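PDB 4YX1: surface presentation of antigens protein SpaO from Salmonella typhimurium, which takes part in the type III secretory pathway that presents the determinants needed for Salmonella to enter mammalian cells; this chain is the protein's C-terminal FliN-like SPOA2 domain. Local coordinates for residues A[6-11]-A[41-46]; A[37-42]-A[49-54]. All coordinates share one frame; numbering follows the deposited sequence.

Contact 1 of 2, residues A[6-11]-A[41-46]; sequences KLEFVL and EIMANG
Strands 6-10 and 41-44 run antiparallel, their axes 4.7 Å apart at closest approach. Glu8 and Met43 form a hydrogen-bonded pair with Glu8 N to Met43 O at 2.9 Å and Met43 N to Glu8 O at 2.8 Å. Val10 and Glu41 pair in the same way. Past the strand end the side chain of Asn45 takes over: its OD1 accepts from Lys6 N at 2.8 Å, while its backbone N donates to Lys6 O.

Leu7, Phe9, Ile42 and Ala44 share one face. Ile42 splits its branches there. CG2, anti to the backbone N, lies 3.7 Å from Leu7 CD1. CG1, beside the backbone N (chi1 -55°), meets the CD2-CE2 side of the Phe9 ring obliquely, 3.9 Å from CE2. On the other face Val10 CG2 touches CG of Met43, a selenomethionine, at 3.7 Å. The Met43 chain then bends away at chi2 and chi3. A water joins Val10 O to Glu41 OE1, which also forms a salt bridge with Arg13.

Phe9 reaches Val63 of strand 61-65, and Met43 packs on Leu48 of strand 47-56. In this FliN C-terminal-type domain the sheet continues beyond strand 6-10 into an antiparallel strand of the second subunit.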
ATOM      1  N   LYS A   6      -4.250   7.721 -10.792  1.00  9.48           N
ATOM      2  CA  LYS A   6      -3.274   6.875 -10.115  1.00 10.19           C
ATOM      3  C   LYS A   6      -3.928   6.253  -8.891  1.00  7.94           C
ATOM      4  O   LYS A   6      -4.179   6.942  -7.898  1.00  9.09           O
ATOM      5  CB  LYS A   6      -2.037   7.671  -9.706  1.00 11.49           C
ATOM      6  CG  LYS A   6      -1.203   8.169 -10.868  1.00 16.49           C
ATOM      7  CD  LYS A   6       0.043   8.898 -10.376  1.00 21.37           C
ATOM      8  CE  LYS A   6       0.791   9.524 -11.535  1.00 24.24           C
ATOM      9  NZ  LYS A   6       1.016   8.516 -12.602  1.00 26.47           N
ATOM     10  N   LEU A   7      -4.224   4.961  -8.976  1.00  7.39           N
ATOM     11  CA  LEU A   7      -4.884   4.248  -7.890  1.00  7.77           C
ATOM     12  C   LEU A   7      -3.846   3.495  -7.079  1.00  7.44           C
ATOM     13  O   LEU A   7      -2.995   2.807  -7.645  1.00  9.34           O
ATOM     14  CB  LEU A   7      -5.928   3.287  -8.451  1.00  8.98           C
ATOM     15  CG  LEU A   7      -6.696   2.395  -7.479  1.00 11.25           C
ATOM     16  CD1 LEU A   7      -7.655   3.221  -6.623  1.00 13.14           C
ATOM     17  CD2 LEU A   7      -7.431   1.313  -8.257  1.00 12.96           C
ATOM     18  N   GLU A   8      -3.896   3.642  -5.758  1.00  7.45           N
ATOM     19  CA  GLU A   8      -3.001   2.901  -4.882  1.00  8.66           C
ATOM     20  C   GLU A   8      -3.764   2.209  -3.773  1.00  7.43           C
ATOM     21  O   GLU A   8      -4.739   2.759  -3.225  1.00  8.22           O
ATOM     22  CB  GLU A   8      -1.964   3.819  -4.245  1.00  9.98           C
ATOM     23  CG  GLU A   8      -0.999   4.484  -5.199  1.00 13.16           C
ATOM     24  CD  GLU A   8       0.103   5.202  -4.442  1.00 17.09           C
ATOM     25  OE1 GLU A   8      -0.130   5.528  -3.262  1.00 15.90           O
ATOM     26  OE2 GLU A   8       1.196   5.428  -5.003  1.00 20.15           O
ATOM     27  N   PHE A   9      -3.310   1.005  -3.439  1.00  6.94           N
ATOM     28  CA  PHE A   9      -3.750   0.308  -2.241  1.00  6.32           C
ATOM     29  C   PHE A   9      -2.585   0.381  -1.281  1.00  6.46           C
ATOM     30  O   PHE A   9      -1.538  -0.217  -1.537  1.00  7.33           O
ATOM     31  CB  PHE A   9      -4.149  -1.141  -2.537  1.00  8.50           C
ATOM     32  CG  PHE A   9      -5.346  -1.258  -3.414  1.00 10.33           C
ATOM     33  CD1 PHE A   9      -5.219  -1.198  -4.794  1.00 12.81           C
ATOM     34  CD2 PHE A   9      -6.606  -1.378  -2.865  1.00 13.36           C
ATOM     35  CE1 PHE A   9      -6.325  -1.285  -5.610  1.00 14.43           C
ATOM     36  CE2 PHE A   9      -7.724  -1.469  -3.676  1.00 14.80           C
ATOM     37  CZ  PHE A   9      -7.584  -1.420  -5.051  1.00 14.51           C
ATOM     38  N   VAL A  10      -2.748   1.143  -0.205  1.00  6.74           N
ATOM     39  CA  VAL A  10      -1.634   1.455   0.678  1.00  6.52           C
ATOM     40  C   VAL A  10      -1.785   0.714   1.995  1.00  6.10           C
ATOM     41  O   VAL A  10      -2.794   0.836   2.685  1.00  7.36           O
ATOM     42  CB  VAL A  10      -1.535   2.984   0.915  1.00  8.54           C
ATOM     43  CG1 VAL A  10      -0.449   3.321   1.910  1.00 10.35           C
ATOM     44  CG2 VAL A  10      -1.288   3.703  -0.409  1.00 10.21           C
ATOM     45  N   LEU A  11      -0.794  -0.099   2.320  1.00  6.55           N
ATOM     46  CA  LEU A  11      -0.852  -0.906   3.525  1.00  7.96           C
ATOM     47  C   LEU A  11      -0.537  -0.055   4.752  1.00  8.54           C
ATOM     48  O   LEU A  11      -1.081  -0.282   5.832  1.00 11.08           O
ATOM     49  CB  LEU A  11       0.118  -2.088   3.419  1.00 10.65           C
ATOM     50  CG  LEU A  11       0.158  -3.067   4.584  1.00 13.77           C
ATOM     51  CD1 LEU A  11      -1.242  -3.552   4.880  1.00 14.44           C
ATOM     52  CD2 LEU A  11       1.017  -4.224   4.193  1.00 14.84           C
ATOM     53  N   GLU A  41      -5.578   1.517   2.813  1.00  6.22           N
ATOM     54  CA  GLU A  41      -6.171   2.732   2.306  1.00  6.41           C
ATOM     55  C   GLU A  41      -6.174   2.739   0.793  1.00  6.85           C
ATOM     56  O   GLU A  41      -5.183   2.376   0.156  1.00  9.21           O
ATOM     57  CB  GLU A  41      -5.421   3.927   2.858  1.00  7.27           C
ATOM     58  CG  GLU A  41      -5.622   4.073   4.353  1.00  9.07           C
ATOM     59  CD  GLU A  41      -4.884   5.253   4.919  1.00 11.33           C
ATOM     60  OE1 GLU A  41      -3.644   5.261   4.829  1.00 13.60           O
ATOM     61  OE2 GLU A  41      -5.537   6.175   5.451  1.00 13.17           O
ATOM     62  N   ILE A  42      -7.295   3.134   0.217  1.00  6.79           N
ATOM     63  CA  ILE A  42      -7.431   3.241  -1.222  1.00  7.48           C
ATOM     64  C   ILE A  42      -7.290   4.703  -1.597  1.00  6.91           C
ATOM     65  O   ILE A  42      -8.099   5.525  -1.173  1.00  7.63           O
ATOM     66  CB  ILE A  42      -8.779   2.676  -1.684  1.00  9.43           C
ATOM     67  CG1 ILE A  42      -8.921   1.239  -1.178  1.00 12.61           C
ATOM     68  CG2 ILE A  42      -8.923   2.742  -3.206  1.00 10.97           C
ATOM     69  CD1 ILE A  42     -10.307   0.871  -0.838  1.00 16.78           C
HETATM   70  N   MSE A  43      -6.242   5.009  -2.361  1.00  7.24           N
HETATM   71  CA  MSE A  43      -5.887   6.367  -2.755  1.00  7.41           C
HETATM   72  C   MSE A  43      -6.120   6.560  -4.237  1.00  6.73           C
HETATM   73  O   MSE A  43      -5.821   5.685  -5.039  1.00  8.41           O
HETATM   74  CB  MSE A  43      -4.412   6.660  -2.463  1.00 10.92           C
HETATM   75  CG  MSE A  43      -3.892   6.155  -1.145  1.00 15.67           C
HETATM   76 SE   MSE A  43      -4.530   7.197   0.354  1.00 20.54          SE
HETATM   77  CE  MSE A  43      -3.678   8.899   0.011  1.00 18.71           C
ATOM     78  N   ALA A  44      -6.641   7.724  -4.602  1.00  6.65           N
ATOM     79  CA  ALA A  44      -6.795   8.099  -6.003  1.00  7.66           C
ATOM     80  C   ALA A  44      -6.128   9.452  -6.172  1.00  8.19           C
ATOM     81  O   ALA A  44      -6.541  10.420  -5.547  1.00  8.52           O
ATOM     82  CB  ALA A  44      -8.266   8.150  -6.399  1.00  9.65           C
ATOM     83  N   ASN A  45      -5.083   9.509  -6.992  1.00  8.08           N
ATOM     84  CA  ASN A  45      -4.284  10.719  -7.171  1.00  8.40           C
ATOM     85  C   ASN A  45      -3.878  11.321  -5.836  1.00 10.41           C
ATOM     86  O   ASN A  45      -3.929  12.538  -5.638  1.00 11.97           O
ATOM     87  CB  ASN A  45      -5.031  11.756  -8.018  1.00 10.11           C
ATOM     88  CG  ASN A  45      -5.141  11.342  -9.465  1.00 10.79           C
ATOM     89  OD1 ASN A  45      -4.540  10.361  -9.889  1.00 12.74           O
ATOM     90  ND2 ASN A  45      -5.917  12.087 -10.235  1.00 13.04           N
ATOM     91  N   GLY A  46      -3.503  10.458  -4.900  1.00  9.37           N
ATOM     92  CA  GLY A  46      -2.990  10.917  -3.624  1.00 10.42           C
ATOM     93  C   GLY A  46      -4.042  11.330  -2.616  1.00 10.55           C
ATOM     94  O   GLY A  46      -3.702  11.839  -1.543  1.00 13.34           O
TER
HETATM   95  O   HOH W   1      -2.908   7.694  -5.469  1.00 12.29           O
HETATM   96  O   HOH W   2      -2.459   2.731   5.167  1.00 16.57           O

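Contact 2 of 2, residues A[37-42]-A[49-54]; sequences ELNVEI and LGNGEL
The beta hairpin of strands 40-44 and 47-56 contains this contact, and a classic beta bulge marks it near the turn. Leu49 and Gly50 both face Ile42. Leu49 N donates to Ile42 O at 2.8 Å, nearly in line with the carbonyl bond, and Gly50 N adds a weak bond to the same oxygen. Ile42 N returns a nearly straight bond to Gly50 O (176°).

Further along, Val40 and Gly52 are a hydrogen-bonded pair. Val40 N reaches Gly52 O at 2.8 Å, but the bond is bent to 139°. Before Val40 the chain comes from a 3-10 segment that includes Glu37 and Leu38. One more bond, Leu54 N to Glu37 O at 3.0 Å, holds this segment to the long strand.

Gly50 and Gly52 offer only backbone to the face that carries Val40 and Ile42. Ile42 CD1 lies over the Gly50 carbonyl carbon, 4.0 Å away. Val40 CG2 meets Leu54 CB. On this side Ile42 also packs on Trp68 of its own chain and on Met24 of the second subunit.

The Asn51 side chain is on the face of Glu41. Asn39 crosses it obliquely, the amide planes 72° apart. Asn39 OD1 approaches Asn51 CB at 3.5 Å. One water donates to Asn51 OD1 and Leu38 O. Another donates to Asn39 OD1 and Glu41 OE2, while Glu41 OE1 is in a salt bridge with Arg13.

Leu38 and Glu53 lie side by side. The Glu53 chain is extended, with CG anti to the backbone N. Glu53 OE1 is hydrogen-bonded to His66 NE2, while Leu38 CD2 rests 3.5 Å from Glu53 OE2.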
ATOM      1  N   GLU A  37      -2.891  -3.908   8.681  1.00 12.69           N
ATOM      2  CA  GLU A  37      -3.733  -4.655   7.744  1.00 13.34           C
ATOM      3  C   GLU A  37      -5.231  -4.383   7.893  1.00 10.81           C
ATOM      4  O   GLU A  37      -6.009  -4.736   7.006  1.00 10.71           O
ATOM      5  CB  GLU A  37      -3.481  -6.161   7.895  1.00 17.48           C
ATOM      6  CG  GLU A  37      -4.024  -6.747   9.192  1.00 21.42           C
ATOM      7  CD  GLU A  37      -3.611  -8.188   9.403  1.00 25.44           C
ATOM      8  OE1 GLU A  37      -2.404  -8.439   9.625  1.00 27.61           O
ATOM      9  OE2 GLU A  37      -4.492  -9.072   9.345  1.00 27.11           O
ATOM     10  N   LEU A  38      -5.634  -3.777   9.012  1.00  9.32           N
ATOM     11  CA  LEU A  38      -7.041  -3.417   9.223  1.00 10.49           C
ATOM     12  C   LEU A  38      -7.390  -2.066   8.613  1.00 11.61           C
ATOM     13  O   LEU A  38      -8.538  -1.635   8.666  1.00 12.75           O
ATOM     14  CB  LEU A  38      -7.376  -3.385  10.715  1.00 11.29           C
ATOM     15  CG  LEU A  38      -7.126  -4.672  11.501  1.00 13.01           C
ATOM     16  CD1 LEU A  38      -7.636  -4.528  12.928  1.00 13.76           C
ATOM     17  CD2 LEU A  38      -7.775  -5.868  10.819  1.00 15.55           C
ATOM     18  N   ASN A  39      -6.393  -1.393   8.051  1.00 10.71           N
ATOM     19  CA  ASN A  39      -6.575  -0.063   7.498  1.00 11.07           C
ATOM     20  C   ASN A  39      -5.815   0.078   6.192  1.00  9.54           C
ATOM     21  O   ASN A  39      -4.963   0.962   6.036  1.00  9.87           O
ATOM     22  CB  ASN A  39      -6.122   1.009   8.495  1.00 13.94           C
ATOM     23  CG  ASN A  39      -6.499   2.417   8.055  1.00 16.52           C
ATOM     24  OD1 ASN A  39      -7.523   2.628   7.404  1.00 17.33           O
ATOM     25  ND2 ASN A  39      -5.656   3.380   8.382  1.00 18.87           N
ATOM     26  N   VAL A  40      -6.115  -0.805   5.252  1.00  8.03           N
ATOM     27  CA  VAL A  40      -5.613  -0.636   3.898  1.00  7.32           C
ATOM     28  C   VAL A  40      -6.329   0.546   3.291  1.00  7.22           C
ATOM     29  O   VAL A  40      -7.548   0.609   3.303  1.00  9.89           O
ATOM     30  CB  VAL A  40      -5.825  -1.880   3.038  1.00  7.89           C
ATOM     31  CG1 VAL A  40      -5.323  -1.624   1.611  1.00  9.66           C
ATOM     32  CG2 VAL A  40      -5.102  -3.061   3.671  1.00 10.38           C
ATOM     33  N   GLU A  41      -5.578   1.517   2.813  1.00  6.22           N
ATOM     34  CA  GLU A  41      -6.171   2.732   2.306  1.00  6.41           C
ATOM     35  C   GLU A  41      -6.174   2.739   0.793  1.00  6.85           C
ATOM     36  O   GLU A  41      -5.183   2.376   0.156  1.00  9.21           O
ATOM     37  CB  GLU A  41      -5.421   3.927   2.858  1.00  7.27           C
ATOM     38  CG  GLU A  41      -5.622   4.073   4.353  1.00  9.07           C
ATOM     39  CD  GLU A  41      -4.884   5.253   4.919  1.00 11.33           C
ATOM     40  OE1 GLU A  41      -3.644   5.261   4.829  1.00 13.60           O
ATOM     41  OE2 GLU A  41      -5.537   6.175   5.451  1.00 13.17           O
ATOM     42  N   ILE A  42      -7.295   3.134   0.217  1.00  6.79           N
ATOM     43  CA  ILE A  42      -7.431   3.241  -1.222  1.00  7.48           C
ATOM     44  C   ILE A  42      -7.290   4.703  -1.597  1.00  6.91           C
ATOM     45  O   ILE A  42      -8.099   5.525  -1.173  1.00  7.63           O
ATOM     46  CB  ILE A  42      -8.779   2.676  -1.684  1.00  9.43           C
ATOM     47  CG1 ILE A  42      -8.921   1.239  -1.178  1.00 12.61           C
ATOM     48  CG2 ILE A  42      -8.923   2.742  -3.206  1.00 10.97           C
ATOM     49  CD1 ILE A  42     -10.307   0.871  -0.838  1.00 16.78           C
ATOM     50  N   LEU A  49      -9.790   7.641  -0.682  1.00  9.51           N
ATOM     51  CA  LEU A  49     -11.138   7.325  -1.158  1.00 11.93           C
ATOM     52  C   LEU A  49     -11.896   6.390  -0.245  1.00 11.84           C
ATOM     53  O   LEU A  49     -13.118   6.362  -0.250  1.00 12.71           O
ATOM     54  CB  LEU A  49     -11.097   6.664  -2.526  1.00 15.77           C
ATOM     55  CG  LEU A  49     -10.770   7.472  -3.760  1.00 19.66           C
ATOM     56  CD1 LEU A  49     -11.203   6.648  -4.962  1.00 20.85           C
ATOM     57  CD2 LEU A  49     -11.491   8.800  -3.722  1.00 20.80           C
ATOM     58  N   GLY A  50     -11.174   5.561   0.490  1.00 11.53           N
ATOM     59  CA  GLY A  50     -11.830   4.555   1.289  1.00 11.10           C
ATOM     60  C   GLY A  50     -10.800   3.720   1.993  1.00  9.28           C
ATOM     61  O   GLY A  50      -9.598   3.886   1.780  1.00  8.93           O
ATOM     62  N   ASN A  51     -11.268   2.817   2.835  1.00  9.54           N
ATOM     63  CA  ASN A  51     -10.346   1.921   3.486  1.00 10.20           C
ATOM     64  C   ASN A  51     -10.985   0.585   3.743  1.00  8.27           C
ATOM     65  O   ASN A  51     -12.212   0.428   3.692  1.00  8.74           O
ATOM     66  CB  ASN A  51      -9.822   2.514   4.788  1.00 14.13           C
ATOM     67  CG  ASN A  51     -10.924   2.845   5.754  1.00 16.70           C
ATOM     68  OD1 ASN A  51     -11.610   1.956   6.250  1.00 18.50           O
ATOM     69  ND2 ASN A  51     -11.098   4.134   6.039  1.00 18.57           N
ATOM     70  N   GLY A  52     -10.139  -0.386   4.002  1.00  8.26           N
ATOM     71  CA  GLY A  52     -10.599  -1.733   4.175  1.00  8.07           C
ATOM     72  C   GLY A  52      -9.566  -2.582   4.865  1.00  8.15           C
ATOM     73  O   GLY A  52      -8.601  -2.090   5.452  1.00 10.13           O
ATOM     74  N   GLU A  53      -9.776  -3.882   4.770  1.00  8.48           N
ATOM     75  CA  GLU A  53      -9.014  -4.852   5.513  1.00  8.79           C
ATOM     76  C   GLU A  53      -8.455  -5.868   4.556  1.00  7.31           C
ATOM     77  O   GLU A  53      -9.149  -6.315   3.654  1.00  7.66           O
ATOM     78  CB  GLU A  53      -9.916  -5.498   6.553  1.00 10.45           C
ATOM     79  CG  GLU A  53      -9.303  -6.631   7.321  1.00 12.55           C
ATOM     80  CD  GLU A  53     -10.230  -7.148   8.395  1.00 13.51           C
ATOM     81  OE1 GLU A  53     -11.327  -6.588   8.585  1.00 14.32           O
ATOM     82  OE2 GLU A  53      -9.861  -8.119   9.065  1.00 13.66           O
ATOM     83  N   LEU A  54      -7.189  -6.215   4.739  1.00  7.88           N
ATOM     84  CA  LEU A  54      -6.567  -7.215   3.894  1.00  9.57           C
ATOM     85  C   LEU A  54      -7.128  -8.608   4.202  1.00  9.62           C
ATOM     86  O   LEU A  54      -7.248  -8.998   5.368  1.00 11.99           O
ATOM     87  CB  LEU A  54      -5.055  -7.169   4.086  1.00 11.34           C
ATOM     88  CG  LEU A  54      -4.165  -7.840   3.051  1.00 13.37           C
ATOM     89  CD1 LEU A  54      -4.323  -7.160   1.715  1.00 13.57           C
ATOM     90  CD2 LEU A  54      -2.735  -7.755   3.527  1.00 14.32           C
TER
HETATM   91  O   HOH W   3      -6.971  -8.645   8.232  1.00 16.45           O
HETATM   92  O   HOH W   4     -10.798  -0.602   7.332  1.00 20.16           O
HETATM   93  O   HOH W   5      -8.075   5.313   6.295  1.00 19.06           O

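Contacts 1 and 2 share strand 40-44, and Glu41 and Ile42 belong to both. Their centres are about 10 Å apart. The chain enters contact 1 through 6-11, passes through helix 18-25, and returns at 37-42, which begins contact 2. It then runs into 41-46, turns, and closes contact 2 with 49-54. Strand 40-44 lies between strands 4-10 and 47-56 in the sheet. The two contacts also meet through side chains: Ala44 CB lies 3.6 Å from Leu49 CD1. Both also touch the second subunit, so the same region of the FliN-like sheet takes part in the dimer contact.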